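Local coordinates for nitrogenase molybdenum-iron protein alpha chain (Clostridium pasteurianum, PDB 4WES) that forms, with the beta chain, the component of nitrogenase that carries the iron-molybdenum cofactor and reduces dinitrogen to ammonium, at residues A[226-231]-A[294-299]; A[255-260]-A[300-305]; A[281-286]-A[348-353]. All blocks are in the same frame, centred on the assembly; numbering follows the deposited sequence.

Contact 1 (A[226-231]-A[294-299])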
loop_
_atom_site.group_PDB
_atom_site.type_symbol
_atom_site.label_atom_id
_atom_site.label_comp_id
_atom_site.label_asym_id
_atom_site.label_seq_id
_atom_site.Cartn_x
_atom_site.Cartn_y
_atom_site.Cartn_z
ATOM N N ASP A 226 -22.915 -28.348 -10.000
ATOM C CA ASP A 226 -24.094 -28.657 -9.186
ATOM C C ASP A 226 -25.220 -27.716 -9.502
ATOM O O ASP A 226 -26.399 -28.103 -9.504
ATOM C CB ASP A 226 -23.772 -28.597 -7.683
ATOM C CG ASP A 226 -22.822 -29.686 -7.247
ATOM O OD1 ASP A 226 -22.471 -30.565 -8.066
ATOM O OD2 ASP A 226 -22.451 -29.647 -6.055
ATOM N N ARG A 227 -24.934 -26.439 -9.741
ATOM C CA ARG A 227 -25.977 -25.460 -10.055
ATOM C C ARG A 227 -26.818 -25.944 -11.231
ATOM O O ARG A 227 -28.067 -25.898 -11.191
ATOM C CB ARG A 227 -25.304 -24.122 -10.403
ATOM C CG ARG A 227 -26.278 -23.001 -10.709
ATOM C CD ARG A 227 -25.579 -21.728 -11.116
ATOM N NE ARG A 227 -24.891 -21.842 -12.387
ATOM C CZ ARG A 227 -25.472 -21.810 -13.586
ATOM N NH1 ARG A 227 -26.784 -21.611 -13.686
ATOM N NH2 ARG A 227 -24.767 -22.008 -14.686
ATOM N N VAL A 228 -26.141 -26.392 -12.281
ATOM C CA VAL A 228 -26.834 -26.841 -13.490
ATOM C C VAL A 228 -27.535 -28.173 -13.280
ATOM O O VAL A 228 -28.677 -28.357 -13.705
ATOM C CB VAL A 228 -25.877 -26.880 -14.712
ATOM C CG1 VAL A 228 -26.520 -27.462 -15.924
ATOM C CG2 VAL A 228 -25.470 -25.460 -15.006
ATOM N N LEU A 229 -26.881 -29.110 -12.605
ATOM C CA LEU A 229 -27.491 -30.421 -12.363
ATOM C C LEU A 229 -28.752 -30.271 -11.527
ATOM O O LEU A 229 -29.777 -30.930 -11.805
ATOM C CB LEU A 229 -26.484 -31.344 -11.666
ATOM C CG LEU A 229 -25.297 -31.764 -12.524
ATOM C CD1 LEU A 229 -24.246 -32.487 -11.692
ATOM C CD2 LEU A 229 -25.745 -32.593 -13.700
ATOM N N GLU A 230 -28.695 -29.436 -10.497
ATOM C CA GLU A 230 -29.859 -29.245 -9.645
ATOM C C GLU A 230 -30.990 -28.515 -10.395
ATOM O O GLU A 230 -32.182 -28.826 -10.152
ATOM C CB GLU A 230 -29.438 -28.506 -8.362
ATOM C CG GLU A 230 -28.595 -29.434 -7.488
ATOM C CD GLU A 230 -27.893 -28.795 -6.296
ATOM O OE1 GLU A 230 -27.387 -29.589 -5.455
ATOM O OE2 GLU A 230 -27.849 -27.548 -6.134
ATOM N N LYS A 231 -30.665 -27.596 -11.302
ATOM C CA LYS A 231 -31.697 -26.956 -12.124
ATOM C C LYS A 231 -32.459 -27.977 -12.985
ATOM O O LYS A 231 -33.675 -27.855 -13.168
ATOM C CB LYS A 231 -31.083 -25.915 -13.081
ATOM C CG LYS A 231 -30.874 -24.528 -12.558
ATOM C CD LYS A 231 -30.163 -23.672 -13.608
ATOM C CE LYS A 231 -31.099 -23.274 -14.713
ATOM N NZ LYS A 231 -30.534 -22.117 -15.460
ATOM N N GLU A 294 -22.780 -32.824 -24.003
ATOM C CA GLU A 294 -22.711 -34.282 -24.235
ATOM C C GLU A 294 -22.940 -35.030 -22.915
ATOM O O GLU A 294 -23.679 -36.021 -22.886
ATOM C CB GLU A 294 -21.365 -34.681 -24.847
ATOM C CG GLU A 294 -21.167 -36.167 -25.010
ATOM C CD GLU A 294 -19.885 -36.507 -25.756
ATOM O OE1 GLU A 294 -18.827 -35.919 -25.453
ATOM O OE2 GLU A 294 -19.956 -37.368 -26.655
ATOM N N THR A 295 -22.309 -34.557 -21.840
ATOM C CA THR A 295 -22.463 -35.187 -20.531
ATOM C C THR A 295 -23.941 -35.186 -20.116
ATOM O O THR A 295 -24.484 -36.215 -19.694
ATOM C CB THR A 295 -21.641 -34.422 -19.486
ATOM O OG1 THR A 295 -20.244 -34.518 -19.787
ATOM C CG2 THR A 295 -21.904 -34.977 -18.092
ATOM N N LEU A 296 -24.583 -34.035 -20.180
ATOM C CA LEU A 296 -25.965 -33.916 -19.739
ATOM C C LEU A 296 -26.864 -34.798 -20.590
ATOM O O LEU A 296 -27.816 -35.409 -20.102
ATOM C CB LEU A 296 -26.423 -32.462 -19.787
ATOM C CG LEU A 296 -25.719 -31.516 -18.813
ATOM C CD1 LEU A 296 -26.188 -30.086 -19.077
ATOM C CD2 LEU A 296 -26.004 -31.909 -17.375
ATOM N N ARG A 297 -26.614 -34.854 -21.893
ATOM C CA ARG A 297 -27.406 -35.700 -22.770
ATOM C C ARG A 297 -27.169 -37.194 -22.498
ATOM O O ARG A 297 -28.109 -37.989 -22.527
ATOM C CB ARG A 297 -27.174 -35.328 -24.233
ATOM C CG ARG A 297 -27.816 -33.986 -24.580
ATOM C CD ARG A 297 -27.447 -33.488 -25.948
ATOM N NE ARG A 297 -28.225 -32.307 -26.225
ATOM C CZ ARG A 297 -27.967 -31.454 -27.209
ATOM N NH1 ARG A 297 -26.895 -31.622 -27.972
ATOM N NH2 ARG A 297 -28.765 -30.428 -27.399
ATOM N N ASP A 298 -25.945 -37.562 -22.152
ATOM C CA ASP A 298 -25.672 -38.960 -21.787
ATOM C C ASP A 298 -26.405 -39.341 -20.500
ATOM O O ASP A 298 -26.943 -40.447 -20.369
ATOM C CB ASP A 298 -24.173 -39.168 -21.580
ATOM C CG ASP A 298 -23.365 -39.230 -22.875
ATOM O OD1 ASP A 298 -23.941 -39.467 -23.949
ATOM O OD2 ASP A 298 -22.132 -39.150 -22.770
ATOM N N MET A 299 -26.381 -38.424 -19.536
ATOM C CA MET A 299 -27.050 -38.662 -18.259
ATOM C C MET A 299 -28.546 -38.847 -18.504
ATOM O O MET A 299 -29.176 -39.773 -17.966
ATOM C CB MET A 299 -26.852 -37.487 -17.314
ATOM C CG MET A 299 -25.445 -37.341 -16.817
ATOM S SD MET A 299 -25.254 -35.853 -15.822
ATOM C CE MET A 299 -26.214 -36.339 -14.392
#

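Contact 2 (A[255-260]-A[300-305])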
loop_
_atom_site.group_PDB
_atom_site.type_symbol
_atom_site.label_atom_id
_atom_site.label_comp_id
_atom_site.label_asym_id
_atom_site.label_seq_id
_atom_site.Cartn_x
_atom_site.Cartn_y
_atom_site.Cartn_z
ATOM N N ALA A 255 -26.773 -43.664 -4.576
ATOM C CA ALA A 255 -26.883 -43.039 -5.881
ATOM C C ALA A 255 -27.221 -44.082 -6.906
ATOM O O ALA A 255 -26.921 -45.256 -6.731
ATOM C CB ALA A 255 -25.598 -42.323 -6.291
ATOM N N ASP A 256 -27.810 -43.635 -8.011
ATOM C CA ASP A 256 -28.045 -44.505 -9.157
ATOM C C ASP A 256 -27.035 -44.407 -10.284
ATOM O O ASP A 256 -26.977 -45.313 -11.101
ATOM C CB ASP A 256 -29.437 -44.248 -9.724
ATOM C CG ASP A 256 -30.504 -44.883 -8.881
ATOM O OD1 ASP A 256 -30.196 -45.853 -8.151
ATOM O OD2 ASP A 256 -31.624 -44.417 -8.896
ATOM N N LEU A 257 -26.240 -43.325 -10.319
ATOM C CA LEU A 257 -25.272 -43.188 -11.389
ATOM C C LEU A 257 -24.084 -42.401 -10.893
ATOM O O LEU A 257 -24.248 -41.316 -10.325
ATOM C CB LEU A 257 -25.909 -42.472 -12.605
ATOM C CG LEU A 257 -25.034 -42.339 -13.869
ATOM C CD1 LEU A 257 -24.710 -43.700 -14.476
ATOM C CD2 LEU A 257 -25.773 -41.454 -14.855
ATOM N N ASN A 258 -22.887 -42.956 -11.129
ATOM C CA ASN A 258 -21.634 -42.252 -10.860
ATOM C C ASN A 258 -21.131 -41.574 -12.137
ATOM O O ASN A 258 -21.124 -42.181 -13.218
ATOM C CB ASN A 258 -20.569 -43.241 -10.374
ATOM C CG ASN A 258 -20.671 -43.549 -8.899
ATOM O OD1 ASN A 258 -20.966 -42.659 -8.113
ATOM N ND2 ASN A 258 -20.285 -44.768 -8.516
ATOM N N LEU A 259 -20.717 -40.321 -11.995
ATOM C CA LEU A 259 -20.165 -39.538 -13.098
ATOM C C LEU A 259 -18.659 -39.393 -12.833
ATOM O O LEU A 259 -18.282 -38.798 -11.844
ATOM C CB LEU A 259 -20.815 -38.177 -13.166
ATOM C CG LEU A 259 -22.338 -38.106 -13.096
ATOM C CD1 LEU A 259 -22.815 -36.664 -13.137
ATOM C CD2 LEU A 259 -23.017 -38.930 -14.149
ATOM N N VAL A 260 -17.815 -39.832 -13.739
ATOM C CA VAL A 260 -16.372 -39.800 -13.522
ATOM C C VAL A 260 -15.754 -38.653 -14.311
ATOM O O VAL A 260 -15.648 -38.720 -15.540
ATOM C CB VAL A 260 -15.744 -41.155 -13.886
ATOM C CG1 VAL A 260 -14.229 -41.098 -13.862
ATOM C CG2 VAL A 260 -16.241 -42.250 -12.944
ATOM N N ALA A 300 -29.150 -38.005 -19.343
ATOM C CA ALA A 300 -30.577 -38.095 -19.614
ATOM C C ALA A 300 -30.906 -39.421 -20.303
ATOM O O ALA A 300 -31.926 -40.041 -20.019
ATOM C CB ALA A 300 -31.036 -36.928 -20.467
ATOM N N LYS A 301 -30.035 -39.889 -21.186
ATOM C CA LYS A 301 -30.239 -41.181 -21.817
ATOM C C LYS A 301 -30.245 -42.320 -20.792
ATOM O O LYS A 301 -31.047 -43.248 -20.887
ATOM C CB LYS A 301 -29.190 -41.443 -22.888
ATOM C CG LYS A 301 -29.392 -40.618 -24.153
ATOM C CD LYS A 301 -28.223 -40.678 -25.114
ATOM C CE LYS A 301 -28.435 -39.686 -26.241
ATOM N NZ LYS A 301 -27.292 -39.662 -27.169
ATOM N N CYS A 302 -29.350 -42.236 -19.806
ATOM C CA CYS A 302 -29.290 -43.276 -18.778
ATOM C C CYS A 302 -30.553 -43.322 -17.938
ATOM O O CYS A 302 -31.051 -44.411 -17.641
ATOM C CB CYS A 302 -28.059 -43.080 -17.879
ATOM S SG CYS A 302 -26.468 -43.389 -18.658
ATOM N N PHE A 303 -31.065 -42.168 -17.528
ATOM C CA PHE A 303 -32.253 -42.117 -16.685
ATOM C C PHE A 303 -33.544 -42.379 -17.468
ATOM O O PHE A 303 -34.525 -42.916 -16.917
ATOM C CB PHE A 303 -32.323 -40.806 -15.903
ATOM C CG PHE A 303 -31.447 -40.805 -14.682
ATOM C CD1 PHE A 303 -30.157 -40.352 -14.749
ATOM C CD2 PHE A 303 -31.898 -41.275 -13.476
ATOM C CE1 PHE A 303 -29.350 -40.373 -13.634
ATOM C CE2 PHE A 303 -31.101 -41.305 -12.354
ATOM C CZ PHE A 303 -29.808 -40.833 -12.421
ATOM N N ASP A 304 -33.564 -42.000 -18.745
ATOM C CA ASP A 304 -34.726 -42.127 -19.624
ATOM C C ASP A 304 -36.045 -41.762 -18.948
ATOM O O ASP A 304 -37.018 -42.512 -18.956
ATOM C CB ASP A 304 -34.755 -43.528 -20.203
ATOM C CG ASP A 304 -35.697 -43.657 -21.393
ATOM O OD1 ASP A 304 -36.037 -42.639 -22.044
ATOM O OD2 ASP A 304 -36.064 -44.808 -21.662
ATOM N N ASP A 305 -36.065 -40.573 -18.378
ATOM C CA ASP A 305 -37.224 -39.982 -17.748
ATOM C C ASP A 305 -37.678 -38.789 -18.613
ATOM O O ASP A 305 -36.906 -37.870 -18.874
ATOM C CB ASP A 305 -36.808 -39.499 -16.361
ATOM C CG ASP A 305 -37.935 -38.853 -15.591
ATOM O OD1 ASP A 305 -38.273 -37.686 -15.847
ATOM O OD2 ASP A 305 -38.478 -39.491 -14.680
#

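Contact 3 (A[281-286]-A[348-353])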
loop_
_atom_site.group_PDB
_atom_site.type_symbol
_atom_site.label_atom_id
_atom_site.label_comp_id
_atom_site.label_asym_id
_atom_site.label_seq_id
_atom_site.Cartn_x
_atom_site.Cartn_y
_atom_site.Cartn_z
ATOM N N TRP A 281 -21.249 -46.444 -13.803
ATOM C CA TRP A 281 -20.610 -45.143 -13.974
ATOM C C TRP A 281 -20.512 -44.798 -15.443
ATOM O O TRP A 281 -20.460 -45.678 -16.294
ATOM C CB TRP A 281 -19.251 -45.073 -13.311
ATOM C CG TRP A 281 -18.151 -45.995 -13.774
ATOM C CD1 TRP A 281 -17.917 -47.273 -13.342
ATOM C CD2 TRP A 281 -17.119 -45.699 -14.722
ATOM N NE1 TRP A 281 -16.771 -47.764 -13.919
ATOM C CE2 TRP A 281 -16.267 -46.816 -14.775
ATOM C CE3 TRP A 281 -16.821 -44.582 -15.514
ATOM C CZ2 TRP A 281 -15.153 -46.866 -15.610
ATOM C CZ3 TRP A 281 -15.719 -44.630 -16.318
ATOM C CH2 TRP A 281 -14.888 -45.746 -16.338
ATOM N N ILE A 282 -20.509 -43.492 -15.729
ATOM C CA ILE A 282 -20.193 -43.002 -17.052
ATOM C C ILE A 282 -19.064 -42.025 -16.922
ATOM O O ILE A 282 -18.938 -41.293 -15.939
ATOM C CB ILE A 282 -21.378 -42.311 -17.773
ATOM C CG1 ILE A 282 -21.970 -41.155 -16.956
ATOM C CG2 ILE A 282 -22.437 -43.305 -18.150
ATOM C CD1 ILE A 282 -22.871 -40.267 -17.788
ATOM N N LYS A 283 -18.188 -42.008 -17.934
ATOM C CA LYS A 283 -17.261 -40.886 -18.033
ATOM C C LYS A 283 -18.033 -39.629 -18.317
ATOM O O LYS A 283 -18.926 -39.621 -19.136
ATOM C CB LYS A 283 -16.240 -41.161 -19.143
ATOM C CG LYS A 283 -15.102 -40.129 -19.222
ATOM C CD LYS A 283 -14.157 -40.254 -18.033
ATOM C CE LYS A 283 -13.127 -39.132 -17.955
ATOM N NZ LYS A 283 -13.718 -37.770 -17.861
ATOM N N CYS A 284 -17.731 -38.569 -17.591
ATOM C CA CYS A 284 -18.338 -37.257 -17.834
ATOM C C CYS A 284 -17.237 -36.231 -18.126
ATOM O O CYS A 284 -16.061 -36.448 -17.832
ATOM C CB CYS A 284 -19.150 -36.764 -16.631
ATOM S SG CYS A 284 -18.208 -36.435 -15.117
ATOM N N ASN A 285 -17.643 -35.104 -18.693
ATOM C CA ASN A 285 -16.734 -33.972 -18.787
ATOM C C ASN A 285 -17.540 -32.701 -18.727
ATOM O O ASN A 285 -18.180 -32.299 -19.699
ATOM C CB ASN A 285 -15.908 -34.019 -20.066
ATOM C CG ASN A 285 -14.916 -32.880 -20.095
ATOM O OD1 ASN A 285 -14.656 -32.273 -19.073
ATOM N ND2 ASN A 285 -14.337 -32.600 -21.258
ATOM N N PHE A 286 -17.463 -32.043 -17.579
ATOM C CA PHE A 286 -18.172 -30.789 -17.362
ATOM C C PHE A 286 -17.342 -29.558 -17.764
ATOM O O PHE A 286 -17.702 -28.444 -17.413
ATOM C CB PHE A 286 -18.630 -30.662 -15.907
ATOM C CG PHE A 286 -19.773 -31.562 -15.559
ATOM C CD1 PHE A 286 -19.573 -32.774 -14.905
ATOM C CD2 PHE A 286 -21.063 -31.182 -15.858
ATOM C CE1 PHE A 286 -20.660 -33.587 -14.607
ATOM C CE2 PHE A 286 -22.133 -31.996 -15.534
ATOM C CZ PHE A 286 -21.924 -33.198 -14.909
ATOM N N SER A 348 -5.333 -32.216 -19.351
ATOM C CA SER A 348 -4.828 -32.106 -20.725
ATOM C C SER A 348 -5.871 -32.528 -21.727
ATOM O O SER A 348 -5.899 -32.031 -22.854
ATOM C CB SER A 348 -3.562 -32.952 -20.910
ATOM O OG SER A 348 -2.649 -32.681 -19.879
ATOM N N HIS A 349 -6.686 -33.517 -21.323
ATOM C CA HIS A 349 -7.722 -34.040 -22.185
ATOM C C HIS A 349 -9.027 -33.249 -22.041
ATOM O O HIS A 349 -9.646 -32.820 -23.028
ATOM C CB HIS A 349 -7.959 -35.512 -21.870
ATOM C CG HIS A 349 -8.953 -36.159 -22.762
ATOM N ND1 HIS A 349 -9.555 -37.362 -22.461
ATOM C CD2 HIS A 349 -9.457 -35.762 -23.961
ATOM C CE1 HIS A 349 -10.370 -37.674 -23.452
ATOM N NE2 HIS A 349 -10.326 -36.730 -24.371
ATOM N N THR A 350 -9.453 -33.040 -20.793
ATOM C CA THR A 350 -10.792 -32.476 -20.604
ATOM C C THR A 350 -10.929 -31.033 -21.112
ATOM O O THR A 350 -12.029 -30.627 -21.447
ATOM C CB THR A 350 -11.257 -32.657 -19.166
ATOM O OG1 THR A 350 -10.303 -32.053 -18.315
ATOM C CG2 THR A 350 -11.467 -34.111 -18.850
ATOM N N TYR A 351 -9.822 -30.266 -21.153
ATOM C CA TYR A 351 -9.857 -28.908 -21.693
ATOM C C TYR A 351 -9.838 -28.819 -23.233
ATOM O O TYR A 351 -10.018 -27.742 -23.793
ATOM C CB TYR A 351 -8.734 -28.037 -21.055
ATOM C CG TYR A 351 -9.193 -27.492 -19.722
ATOM C CD1 TYR A 351 -9.678 -26.204 -19.638
ATOM C CD2 TYR A 351 -9.175 -28.266 -18.571
ATOM C CE1 TYR A 351 -10.192 -25.722 -18.458
ATOM C CE2 TYR A 351 -9.682 -27.792 -17.357
ATOM C CZ TYR A 351 -10.189 -26.513 -17.295
ATOM O OH TYR A 351 -10.754 -26.004 -16.163
ATOM N N MET A 352 -9.611 -29.940 -23.910
ATOM C CA MET A 352 -9.427 -29.882 -25.364
ATOM C C MET A 352 -10.660 -29.397 -26.103
ATOM O O MET A 352 -10.533 -28.637 -27.081
ATOM C CB MET A 352 -9.026 -31.257 -25.890
ATOM C CG MET A 352 -7.561 -31.552 -25.629
ATOM S SD MET A 352 -7.085 -33.184 -26.207
ATOM C CE MET A 352 -5.309 -33.062 -26.027
ATOM N N ASN A 353 -11.861 -29.849 -25.721
ATOM C CA ASN A 353 -13.022 -29.480 -26.515
ATOM C C ASN A 353 -13.336 -27.985 -26.442
ATOM O O ASN A 353 -13.818 -27.409 -27.412
ATOM C CB ASN A 353 -14.253 -30.328 -26.167
ATOM C CG ASN A 353 -14.962 -29.900 -24.876
ATOM O OD1 ASN A 353 -15.816 -29.021 -24.884
ATOM N ND2 ASN A 353 -14.614 -30.511 -23.768
#

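Contact 1 (A[226-231]-A[294-299])
L296 reaches from one helix to V228 and L229 on another, and its path shows how the two segments meet. Its CB is directed at segment 226-231 of helix 221-232, and CG lies anti to the carbonyl carbon (chi1 -66°), which places the two methyls against V228 and L229. There they part company. CD1 goes to V228, ending 4.1 Å from V228 CG1, and the two side chains cross at about a right angle. CD2 turns to L229 and comes within 3.7 Å of L229 CD2. That methyl of L229 is shared: M299, one turn beyond L296, bends at chi3 (69°) and places its CE 3.8 Å and its SD 3.9 Å from L229 CD2.

The short axes stay 12.3 Å apart at closest and cross at -35°, running in roughly the same direction. The closest CA pair, L229 and L296, is 8.3 Å apart, and the touching is done by the ends of the side chains. Both helices accompany the parallel sheet of strands 235-239, 209-215, 257-260 and 281-283, L229 also touching V236. Helix 306-334 packs against the same side chains, V315 on V228 and T312 with I316 on L296. It also supplies acid partners, E318 and E319 for K231 and E313 for R297. All four touching residues are buried and only methyl groups and a thioether sulfur meet, so dispersion and burial, not directed polar bonds, account for their association.

Contact 2 (A[255-260]-A[300-305])
Apolar contact between L257 and the pair C302 and F303 carries most of this packing of segment 255-260 against the C-terminal end of helix 289-303. L257 has CG anti to its backbone nitrogen (chi1 -176°), which sets CD2 against both residues. Its CD2 lies 4.1 Å from C302 CB and 3.9 Å from F303 CE1, so one methyl touches two consecutive residues. L257 CB backs it up, 4.2 Å from F303 CE1.

The aromatic part belongs to F303. Its ring meets D256 and L257 obliquely, and CE2 comes 4.3 Å from D256 CB, so the aspartate contributes its methylene here.

Polar atoms find partners outside the two segments: D256 OD1 takes a weak hydrogen bond from Q205 NE2, and the backbone oxygen of C302 binds a methylpentanediol molecule, probably from the crystallisation liquor. Just past F303, D304 leaves helical geometry with positive phi, and D305 then caps the next helix, its OD1 accepting from L308 N.

Helix 289-303 thus ends against the parallel sheet at D256 and L257. The flanking strands join in, I210 of strand 209-215 touching F303 and I282 of strand 281-283 touching C302, while Y234 meets the F303 ring with planes about 60° apart.

Contact 3 (A[281-286]-A[348-353])
Two N-H groups grip OD1 of N285, the backbone N of I287 and NE2 of Q261, and hold the amide whose other end crosses to T350. ND2 donates to T350 O at 3.0 Å. The bond is nearly straight (170° at the hydrogen), lies in the carbonyl plane on a lone pair, and has its acceptor close to the amide plane of N285. With CG anti to the backbone N (chi1 -177°), the amide extends across T350, and OD1 packs 3.4 Å from T350 CB.

N285 belongs to the loop leaving strand 281-283, the last in the order 235-239, 209-215, 257-260, 281-283 of a parallel sheet, and T350 to helix 347-350, which follows strand 338-343 of another sheet. The contact therefore links two sheet units beside the iron-molybdenum cofactor, which lies about 7 Å from the side chain of T350.

K283 only grazes T350, NZ lying 4.4 Å from T350 CG2. That ammonium is bound by three backbone oxygens, C284 O at 2.7 Å together with V260 O and Q261 O, and the K283 side chain is about 7 Å from that of the cluster ligand C262. N353 comes from the opposite direction with its amide plane 84° from that of N285. Its ND2 lies 3.3 Å from N285 ND2, but both are donors and no bond joins them; N353 ND2 donates to I287 O.

Overall arrangement
Along the chain the six segments come in the order 226-231, 255-260, 281-286, 294-299, 300-305 and 348-353, so every pair of contacts alternates. Contacts 1 and 2 have centres 10 Å apart and share helix 289-303. Contacts 2 and 3, 16 Å apart, use the neighbouring parallel strands 257-260 and 281-283, probably paired by V260 N to I282 O and I282 N to N258 O. Contacts 1 and 3, 13 Å apart, are bridged by T295 OG1 with N285 N. Contact 1 joins two helices and contact 2 sets one of them on the parallel sheet, both away from the annotated sites, whereas contact 3 lies toward the cofactor.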